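Local coordinates for protein kynurenine formamidase (Bacillus anthracis, PDB 4CO9) that uses a binuclear zinc centre to hydrolyse N-formyl-L-kynurenine to L-kynurenine and formate, the second step of tryptophan degradation by the kynurenine pathway, at residues Thr26-Glu31 with Leu47-His52; Pro14-Ile19 with Lys118-Pro123; Asp148-Asp153 with Leu174-Leu179. All coordinates share one frame; numbering follows the deposited sequence. Where two conformers were deposited one is given.

Overall arrangement
The three contacts lead from the dimer interface into the binuclear zinc site. Contact 1 is a two-stranded antiparallel ribbon centred about 17 Å from the centre of the chain; contact 3 lies deep in the subunit, about 5 Å from that centre. Their centres are about 18 Å apart and their nearest atoms about 5 Å, yet both supply ligands to the same zinc, H52 from one and E175 from the other. Contact 2 touches both: N17 OD1 accepts a hydrogen bond from Y30 N of contact 1, and F122 and P123 pack on P150 of contact 3. Its I19 side chain is about 12 Å from a zinc. Contacts 1 and 2 also meet the second subunit.

Contact 1 of 3, residues Thr26-Glu31 with Leu47-His52; sequences TPFSYE and LTMSIH. With ZN (zinc ion), chain P.
S29 and T48 exchange two backbone hydrogen bonds as an antiparallel hydrogen-bonded pair: S29 N gives to T48 O at 2.8 Å and T48 N to S29 O at 2.9 Å, the latter nearly straight (171°). On the face carrying their side chains, a water lies 2.6 Å from S29 OG and is held more weakly by S29 O and T48 OG1. Y30 and L47 form the next, non-hydrogen-bonded pair. The two strands make a ribbon that stands apart from the main mixed sheet, and L47-M49 also pair antiparallel with a strand of the second subunit, which carries the sheet across the dimer interface. F28 swings its CG away from the backbone N (chi1 179°), bringing the ring obliquely against L47 and M49: F28 CZ meets L47 CD1 at 3.5 Å, and F28 CD2 rests 3.8 Å from M49 CB. M49 runs alongside in the same direction, its SD 5.3 Å from the F28 ring centroid in an oblique Met-aromatic contact. Next to T48, T26 CG2 touches T48 CG2 at 4.0 Å; T26 CB also lies against S50 N, where the strand ends in an ST turn, H52 N to S50 OG. The S50 hydroxyl also bonds D25, and H52 ND1 binds a zinc at 2.2 Å.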
loop_
_atom_site.group_PDB
_atom_site.type_symbol
_atom_site.label_atom_id
_atom_site.label_comp_id
_atom_site.label_asym_id
_atom_site.label_seq_id
_atom_site.Cartn_x
_atom_site.Cartn_y
_atom_site.Cartn_z
ATOM N N THR C 26 -13.283 14.737 1.815
ATOM C CA THR C 26 -12.014 15.362 2.139
ATOM C C THR C 26 -11.161 15.558 0.886
ATOM O O THR C 26 -10.859 14.585 0.220
ATOM C CB THR C 26 -11.206 14.469 3.111
ATOM O OG1 THR C 26 -11.994 14.166 4.256
ATOM C CG2 THR C 26 -9.935 15.153 3.547
ATOM N N PRO C 27 -10.763 16.810 0.565
ATOM C CA PRO C 27 -9.825 16.974 -0.532
ATOM C C PRO C 27 -8.469 16.345 -0.226
ATOM O O PRO C 27 -8.044 16.332 0.925
ATOM C CB PRO C 27 -9.677 18.502 -0.664
ATOM C CG PRO C 27 -10.830 19.073 0.056
ATOM C CD PRO C 27 -11.100 18.108 1.175
ATOM N N PHE C 28 -7.811 15.808 -1.240
ATOM C CA PHE C 28 -6.496 15.222 -1.036
ATOM C C PHE C 28 -5.483 16.323 -0.742
ATOM O O PHE C 28 -5.474 17.330 -1.416
ATOM C CB PHE C 28 -6.016 14.453 -2.262
ATOM C CG PHE C 28 -4.637 13.858 -2.079
ATOM C CD1 PHE C 28 -3.470 14.599 -2.315
ATOM C CD2 PHE C 28 -4.510 12.553 -1.628
ATOM C CE1 PHE C 28 -2.222 14.035 -2.113
ATOM C CE2 PHE C 28 -3.268 11.987 -1.423
ATOM C CZ PHE C 28 -2.118 12.722 -1.678
ATOM N N SER C 29 -4.634 16.093 0.244
ATOM C CA SER C 29 -3.598 17.044 0.606
ATOM C C SER C 29 -2.295 16.343 0.979
ATOM O O SER C 29 -2.266 15.620 1.962
ATOM C CB SER C 29 -4.103 17.873 1.806
ATOM O OG SER C 29 -3.084 18.687 2.300
ATOM N N TYR C 30 -1.236 16.554 0.194
ATOM C CA TYR C 30 0.118 16.329 0.690
ATOM C C TYR C 30 0.809 17.679 0.827
ATOM O O TYR C 30 0.826 18.462 -0.122
ATOM C CB TYR C 30 0.971 15.400 -0.200
ATOM C CG TYR C 30 2.385 15.384 0.337
ATOM C CD1 TYR C 30 2.751 14.540 1.375
ATOM C CD2 TYR C 30 3.329 16.287 -0.120
ATOM C CE1 TYR C 30 4.023 14.562 1.931
ATOM C CE2 TYR C 30 4.598 16.324 0.432
ATOM C CZ TYR C 30 4.951 15.470 1.449
ATOM O OH TYR C 30 6.233 15.539 1.972
ATOM N N GLU C 31 1.363 17.949 2.002
ATOM C CA GLU C 31 2.107 19.193 2.228
ATOM C C GLU C 31 3.380 18.938 3.029
ATOM O O GLU C 31 3.396 18.053 3.880
ATOM C CB GLU C 31 1.166 20.319 2.801
ATOM C CG GLU C 31 -0.058 20.740 1.910
ATOM C CD GLU C 31 0.295 21.330 0.544
ATOM O OE1 GLU C 31 1.355 21.970 0.369
ATOM O OE2 GLU C 31 -0.524 21.158 -0.357
ATOM N N LEU C 47 0.065 13.987 5.249
ATOM C CA LEU C 47 -0.886 13.436 4.311
ATOM C C LEU C 47 -2.278 13.489 4.931
ATOM O O LEU C 47 -2.499 12.980 6.043
ATOM C CB LEU C 47 -0.512 11.989 3.987
ATOM C CG LEU C 47 -1.396 11.191 3.021
ATOM C CD1 LEU C 47 -1.379 11.831 1.639
ATOM C CD2 LEU C 47 -0.901 9.761 2.958
ATOM N N THR C 48 -3.210 14.108 4.209
ATOM C CA THR C 48 -4.618 14.139 4.585
ATOM C C THR C 48 -5.444 13.700 3.377
ATOM O O THR C 48 -5.301 14.269 2.299
ATOM C CB THR C 48 -5.031 15.566 4.998
ATOM O OG1 THR C 48 -4.189 16.015 6.065
ATOM C CG2 THR C 48 -6.481 15.587 5.501
ATOM N N MET C 49 -6.305 12.706 3.544
ATOM C CA MET C 49 -7.112 12.230 2.433
ATOM C C MET C 49 -8.348 11.456 2.875
ATOM O O MET C 49 -8.399 10.930 3.997
ATOM C CB MET C 49 -6.268 11.322 1.514
ATOM C CG MET C 49 -5.806 10.022 2.167
ATOM S SD MET C 49 -4.582 9.092 1.183
ATOM C CE MET C 49 -5.587 8.687 -0.214
ATOM N N SER C 50 -9.350 11.412 1.995
ATOM C CA SER C 50 -10.418 10.425 2.117
ATOM C C SER C 50 -9.848 9.063 1.782
ATOM O O SER C 50 -9.002 8.947 0.904
ATOM C CB SER C 50 -11.576 10.709 1.172
ATOM O OG SER C 50 -12.508 9.630 1.182
ATOM N N ILE C 51 -10.333 8.040 2.472
ATOM C CA ILE C 51 -10.041 6.635 2.162
ATOM C C ILE C 51 -10.326 6.293 0.680
ATOM O O ILE C 51 -9.564 5.543 0.015
ATOM C CB ILE C 51 -10.871 5.760 3.125
ATOM C CG1 ILE C 51 -10.314 5.903 4.566
ATOM C CG2 ILE C 51 -10.879 4.306 2.670
ATOM C CD1 ILE C 51 -8.908 5.329 4.803
ATOM N N HIS C 52 -11.393 6.878 0.156
ATOM C CA HIS C 52 -11.876 6.529 -1.173
ATOM C C HIS C 52 -11.369 7.536 -2.193
ATOM O O HIS C 52 -12.134 8.198 -2.888
ATOM C CB HIS C 52 -13.408 6.449 -1.144
ATOM C CG HIS C 52 -13.925 5.503 -0.101
ATOM N ND1 HIS C 52 -14.299 4.204 -0.380
ATOM C CD2 HIS C 52 -14.093 5.662 1.231
ATOM C CE1 HIS C 52 -14.671 3.599 0.734
ATOM N NE2 HIS C 52 -14.557 4.464 1.726
HETATM ZN ZN ZN P . -14.569 3.062 -2.229
HETATM O O HOH W 1 -1.821 17.497 4.301
HETATM O O HOH W 2 -16.615 3.195 -2.319
#

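Contact 2 of 3, residues Pro14-Ile19 with Lys118-Pro123; sequences PLNNDI and KANEFP
N120 and D18 meet mainly through van der Waals contact. The carbonyl oxygen D18 O sits 3.2 Å from N120 CB and equally near N120 CG, while D18 CB approaches N120 ND2 at 3.7 Å. N120 CG lies anti to its own carbonyl carbon (chi1 -63°), which carries the amide across to the other loop and brings N120 OD1 to 3.4 Å from I19 CA. A further carbon-oxygen contact sets I19 CG1 3.3 Å from A119 O. Apolar contact is slight, I19 CG1 coming no nearer than 4.4 Å to A119 CB. One water supplies the polar link, donating to both P14 O (2.8 Å) and N120 OD1 (2.9 Å). Each loop is shaped by its own bonds. Type I turns span N16-I19 and K118-E121, and in the first, N16 OD1 accepts from D18 N on an in-plane lone pair, an Asx turn. Just beyond, A119 shares a backbone hydrogen bond with A20, while F122 meets the ring of the substrate-binding W22, which probably places this join near the substrate site. D18 O and N120 OD1, both acceptors, stand 3.3 Å apart; their approach is probably mildly unfavourable, and the water donating to N120 OD1 probably offsets it.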
loop_
_atom_site.group_PDB
_atom_site.type_symbol
_atom_site.label_atom_id
_atom_site.label_comp_id
_atom_site.label_asym_id
_atom_site.label_seq_id
_atom_site.Cartn_x
_atom_site.Cartn_y
_atom_site.Cartn_z
ATOM N N PRO C 14 -2.217 8.397 -9.891
ATOM C CA PRO C 14 -1.306 9.222 -9.113
ATOM C C PRO C 14 -2.057 10.030 -8.066
ATOM O O PRO C 14 -3.104 10.616 -8.372
ATOM C CB PRO C 14 -0.672 10.150 -10.157
ATOM C CG PRO C 14 -0.782 9.410 -11.437
ATOM C CD PRO C 14 -2.084 8.643 -11.344
ATOM N N LEU C 15 -1.526 10.028 -6.850
ATOM C CA LEU C 15 -2.104 10.736 -5.733
ATOM C C LEU C 15 -1.378 12.066 -5.564
ATOM O O LEU C 15 -0.191 12.101 -5.262
ATOM C CB LEU C 15 -1.990 9.913 -4.455
ATOM C CG LEU C 15 -2.867 8.656 -4.360
ATOM C CD1 LEU C 15 -2.459 7.866 -3.115
ATOM C CD2 LEU C 15 -4.352 9.005 -4.297
ATOM N N ASN C 16 -2.115 13.145 -5.761
ATOM C CA ASN C 16 -1.605 14.494 -5.590
ATOM C C ASN C 16 -2.792 15.441 -5.383
ATOM O O ASN C 16 -3.963 15.030 -5.479
ATOM C CB ASN C 16 -0.758 14.913 -6.777
ATOM C CG ASN C 16 -1.497 14.769 -8.094
ATOM O OD1 ASN C 16 -2.580 15.345 -8.289
ATOM N ND2 ASN C 16 -0.948 13.969 -8.984
ATOM N N ASN C 17 -2.491 16.703 -5.110
ATOM C CA ASN C 17 -3.526 17.662 -4.766
ATOM C C ASN C 17 -4.546 17.912 -5.876
ATOM O O ASN C 17 -5.598 18.468 -5.598
ATOM C CB ASN C 17 -2.906 18.983 -4.291
ATOM C CG ASN C 17 -2.170 18.854 -2.954
ATOM O OD1 ASN C 17 -2.006 17.777 -2.401
ATOM N ND2 ASN C 17 -1.708 19.979 -2.441
ATOM N N ASP C 18 -4.248 17.505 -7.112
ATOM C CA ASP C 18 -5.182 17.649 -8.221
ATOM C C ASP C 18 -6.162 16.493 -8.403
ATOM O O ASP C 18 -7.052 16.580 -9.246
ATOM C CB ASP C 18 -4.407 17.834 -9.536
ATOM C CG ASP C 18 -3.524 19.078 -9.526
ATOM O OD1 ASP C 18 -3.910 20.081 -8.901
ATOM O OD2 ASP C 18 -2.449 19.035 -10.154
ATOM N N ILE C 19 -5.991 15.397 -7.669
ATOM C CA ILE C 19 -6.860 14.244 -7.850
ATOM C C ILE C 19 -8.288 14.569 -7.416
ATOM O O ILE C 19 -8.504 15.348 -6.508
ATOM C CB ILE C 19 -6.338 12.994 -7.119
ATOM C CG1 ILE C 19 -6.995 11.733 -7.714
ATOM C CG2 ILE C 19 -6.556 13.080 -5.627
ATOM C CD1 ILE C 19 -6.397 10.436 -7.230
ATOM N N LYS C 118 -10.155 9.763 -16.175
ATOM C CA LYS C 118 -9.578 11.060 -15.808
ATOM C C LYS C 118 -9.516 11.193 -14.288
ATOM O O LYS C 118 -10.511 11.552 -13.638
ATOM C CB LYS C 118 -10.396 12.193 -16.410
ATOM C CG LYS C 118 -10.407 12.174 -17.934
ATOM C CD LYS C 118 -11.329 13.218 -18.528
ATOM C CE LYS C 118 -12.766 12.710 -18.517
ATOM N NZ LYS C 118 -13.677 13.617 -19.268
ATOM N N ALA C 119 -8.345 10.898 -13.719
ATOM C CA ALA C 119 -8.192 10.796 -12.256
ATOM C C ALA C 119 -8.478 12.128 -11.549
ATOM O O ALA C 119 -8.836 12.147 -10.369
ATOM C CB ALA C 119 -6.798 10.299 -11.892
ATOM N N ASN C 120 -8.302 13.229 -12.269
ATOM C CA ASN C 120 -8.432 14.557 -11.689
ATOM C C ASN C 120 -9.830 15.164 -11.883
ATOM O O ASN C 120 -10.060 16.315 -11.529
ATOM C CB ASN C 120 -7.317 15.473 -12.225
ATOM C CG ASN C 120 -5.904 14.987 -11.833
ATOM O OD1 ASN C 120 -5.738 14.078 -11.006
ATOM N ND2 ASN C 120 -4.881 15.608 -12.417
ATOM N N GLU C 121 -10.767 14.374 -12.415
ATOM C CA GLU C 121 -12.175 14.761 -12.457
ATOM C C GLU C 121 -13.038 13.649 -11.881
ATOM O O GLU C 121 -12.754 12.474 -12.082
ATOM C CB GLU C 121 -12.617 15.022 -13.892
ATOM C CG GLU C 121 -11.818 16.113 -14.594
ATOM C CD GLU C 121 -12.263 16.318 -16.034
ATOM O OE1 GLU C 121 -13.390 15.895 -16.376
ATOM O OE2 GLU C 121 -11.471 16.885 -16.823
ATOM N N PHE C 122 -14.102 14.021 -11.177
ATOM C CA PHE C 122 -15.058 13.030 -10.730
ATOM C C PHE C 122 -16.144 12.889 -11.792
ATOM O O PHE C 122 -16.707 13.887 -12.224
ATOM C CB PHE C 122 -15.652 13.419 -9.379
ATOM C CG PHE C 122 -16.278 12.267 -8.665
ATOM C CD1 PHE C 122 -15.484 11.314 -8.048
ATOM C CD2 PHE C 122 -17.659 12.100 -8.656
ATOM C CE1 PHE C 122 -16.063 10.238 -7.410
ATOM C CE2 PHE C 122 -18.242 11.027 -8.013
ATOM C CZ PHE C 122 -17.444 10.093 -7.395
ATOM N N PRO C 123 -16.440 11.647 -12.225
ATOM C CA PRO C 123 -17.443 11.473 -13.287
ATOM C C PRO C 123 -18.873 11.819 -12.870
ATOM O O PRO C 123 -19.205 11.795 -11.695
ATOM C CB PRO C 123 -17.350 9.983 -13.621
ATOM C CG PRO C 123 -16.881 9.345 -12.356
ATOM C CD PRO C 123 -15.969 10.353 -11.701
HETATM O O HOH W 3 -3.783 11.916 -10.725
#

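Contact 3 of 3, residues Asp148-Asp153 with Leu174-Leu179; sequences DVPSVD and LENVVL. With ZN (zinc ion), chain O; ZN (zinc ion), chain P.
E175 OE1, close beside P150 O, bridges two zinc ions: it is 2.4 Å from the zinc shared with H52 and 2.6 Å from the zinc shared with H163, which E175 OE2 binds at 2.1 Å, chelating that metal. This is the binuclear zinc site of the KynB family: H52, H56 and D58 complete the protein ligands of the first zinc, D58 and H163 those of the second, and one water joins the two. E175 ends strand 172-175 of the main mixed sheet, and the 148-153 loop follows the adjacent parallel strand 144-147. Beyond CG the E175 chain is extended (chi2 159°), which carries its carboxylate alongside the loop; S151 CA comes to 3.3 Å from E175 OE2, and V152 N donates a weak hydrogen bond to it. Behind the metals, N176 N bonds V149 O at 3.0 Å, the donor lying 51° out of the carbonyl plane. The N176 side chain passes P150 obliquely: N176 OD1 lies 3.5 Å from P150 CG and nearer still to P150 N, which has no hydrogen to give, while N176 ND2 is held by G54. D148, its carboxylate bonded by T113 and S114, sets CB 3.2 Å from V177 O. One further water donates to D148 OD2 and accepts from L179 N at 3.1 Å.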
loop_
_atom_site.group_PDB
_atom_site.type_symbol
_atom_site.label_atom_id
_atom_site.label_comp_id
_atom_site.label_asym_id
_atom_site.label_seq_id
_atom_site.Cartn_x
_atom_site.Cartn_y
_atom_site.Cartn_z
ATOM N N ASP C 148 -12.372 0.114 -13.206
ATOM C CA ASP C 148 -11.618 1.331 -13.525
ATOM C C ASP C 148 -12.445 2.602 -13.367
ATOM O O ASP C 148 -12.220 3.587 -14.072
ATOM C CB ASP C 148 -11.007 1.243 -14.928
ATOM C CG ASP C 148 -12.046 1.095 -16.024
ATOM O OD1 ASP C 148 -13.239 0.889 -15.712
ATOM O OD2 ASP C 148 -11.658 1.152 -17.213
ATOM N N VAL C 149 -13.390 2.576 -12.430
ATOM C CA VAL C 149 -14.224 3.721 -12.074
ATOM C C VAL C 149 -14.360 3.767 -10.537
ATOM O O VAL C 149 -13.945 2.833 -9.856
ATOM C CB VAL C 149 -15.612 3.644 -12.741
ATOM C CG1 VAL C 149 -15.504 3.997 -14.214
ATOM C CG2 VAL C 149 -16.216 2.258 -12.569
ATOM N N PRO C 150 -14.900 4.864 -9.979
ATOM C CA PRO C 150 -14.865 5.022 -8.506
ATOM C C PRO C 150 -15.804 4.136 -7.717
ATOM O O PRO C 150 -15.666 4.054 -6.499
ATOM C CB PRO C 150 -15.271 6.480 -8.295
ATOM C CG PRO C 150 -14.975 7.153 -9.583
ATOM C CD PRO C 150 -15.235 6.133 -10.647
ATOM N N SER C 151 -16.765 3.510 -8.381
ATOM C CA SER C 151 -17.750 2.721 -7.679
ATOM C C SER C 151 -18.235 1.521 -8.488
ATOM O O SER C 151 -18.164 1.518 -9.720
ATOM C CB SER C 151 -18.939 3.589 -7.301
ATOM O OG SER C 151 -19.779 2.902 -6.379
ATOM N N VAL C 152 -18.708 0.510 -7.770
ATOM C CA VAL C 152 -19.421 -0.624 -8.384
ATOM C C VAL C 152 -20.937 -0.380 -8.443
ATOM O O VAL C 152 -21.653 -1.142 -9.088
ATOM C CB VAL C 152 -19.141 -1.957 -7.662
ATOM C CG1 VAL C 152 -17.663 -2.309 -7.759
ATOM C CG2 VAL C 152 -19.605 -1.919 -6.211
ATOM N N ASP C 153 -21.418 0.667 -7.770
ATOM C CA ASP C 153 -22.829 1.064 -7.813
ATOM C C ASP C 153 -22.968 2.430 -8.468
ATOM O O ASP C 153 -21.976 3.184 -8.577
ATOM C CB ASP C 153 -23.405 1.136 -6.405
ATOM C CG ASP C 153 -23.808 -0.214 -5.873
ATOM O OD1 ASP C 153 -24.696 -0.848 -6.475
ATOM O OD2 ASP C 153 -23.240 -0.643 -4.852
ATOM N N LEU C 174 -12.245 -3.545 -5.439
ATOM C CA LEU C 174 -11.142 -2.668 -5.775
ATOM C C LEU C 174 -11.648 -1.660 -6.792
ATOM O O LEU C 174 -12.222 -2.042 -7.806
ATOM C CB LEU C 174 -10.005 -3.519 -6.346
ATOM C CG LEU C 174 -8.841 -2.849 -7.060
ATOM C CD1 LEU C 174 -8.116 -1.879 -6.132
ATOM C CD2 LEU C 174 -7.895 -3.908 -7.590
ATOM N N GLU C 175 -11.451 -0.374 -6.518
ATOM C CA GLU C 175 -11.980 0.700 -7.350
ATOM C C GLU C 175 -10.875 1.623 -7.860
ATOM O O GLU C 175 -9.792 1.709 -7.263
ATOM C CB GLU C 175 -13.031 1.497 -6.567
ATOM C CG GLU C 175 -14.322 0.720 -6.381
ATOM C CD GLU C 175 -15.190 1.214 -5.236
ATOM O OE1 GLU C 175 -14.673 1.910 -4.333
ATOM O OE2 GLU C 175 -16.410 0.879 -5.240
ATOM N N ASN C 176 -11.152 2.280 -8.987
ATOM C CA ASN C 176 -10.237 3.235 -9.617
ATOM C C ASN C 176 -8.895 2.660 -10.086
ATOM O O ASN C 176 -7.879 3.345 -10.045
ATOM C CB ASN C 176 -9.989 4.443 -8.700
ATOM C CG ASN C 176 -11.145 5.429 -8.692
ATOM O OD1 ASN C 176 -11.891 5.542 -9.661
ATOM N ND2 ASN C 176 -11.282 6.166 -7.601
ATOM N N VAL C 177 -8.877 1.422 -10.550
ATOM C CA VAL C 177 -7.682 0.945 -11.245
ATOM C C VAL C 177 -7.580 1.646 -12.606
ATOM O O VAL C 177 -8.572 2.156 -13.107
ATOM C CB VAL C 177 -7.610 -0.590 -11.411
ATOM C CG1 VAL C 177 -7.332 -1.258 -10.073
ATOM C CG2 VAL C 177 -8.863 -1.163 -12.063
ATOM N N VAL C 178 -6.370 1.691 -13.144
ATOM C CA VAL C 178 -6.077 2.330 -14.425
ATOM C C VAL C 178 -5.664 1.245 -15.401
ATOM O O VAL C 178 -4.624 0.613 -15.222
ATOM C CB VAL C 178 -4.915 3.313 -14.277
ATOM C CG1 VAL C 178 -4.647 4.035 -15.592
ATOM C CG2 VAL C 178 -5.204 4.299 -13.158
ATOM N N LEU C 179 -6.496 1.007 -16.413
ATOM C CA LEU C 179 -6.314 -0.147 -17.276
ATOM C C LEU C 179 -6.193 0.162 -18.771
ATOM O O LEU C 179 -6.062 -0.756 -19.565
ATOM C CB LEU C 179 -7.478 -1.131 -17.063
ATOM C CG LEU C 179 -7.688 -1.703 -15.664
ATOM C CD1 LEU C 179 -8.920 -2.595 -15.659
ATOM C CD2 LEU C 179 -6.466 -2.465 -15.171
HETATM ZN ZN ZN O . -17.007 1.466 -3.301
HETATM ZN ZN ZN P . -14.569 3.062 -2.229
HETATM O O HOH W 4 -9.079 1.807 -17.842
HETATM O O HOH W 2 -16.615 3.195 -2.319
HETATM O O HOH W 5 -18.333 3.287 -4.459
#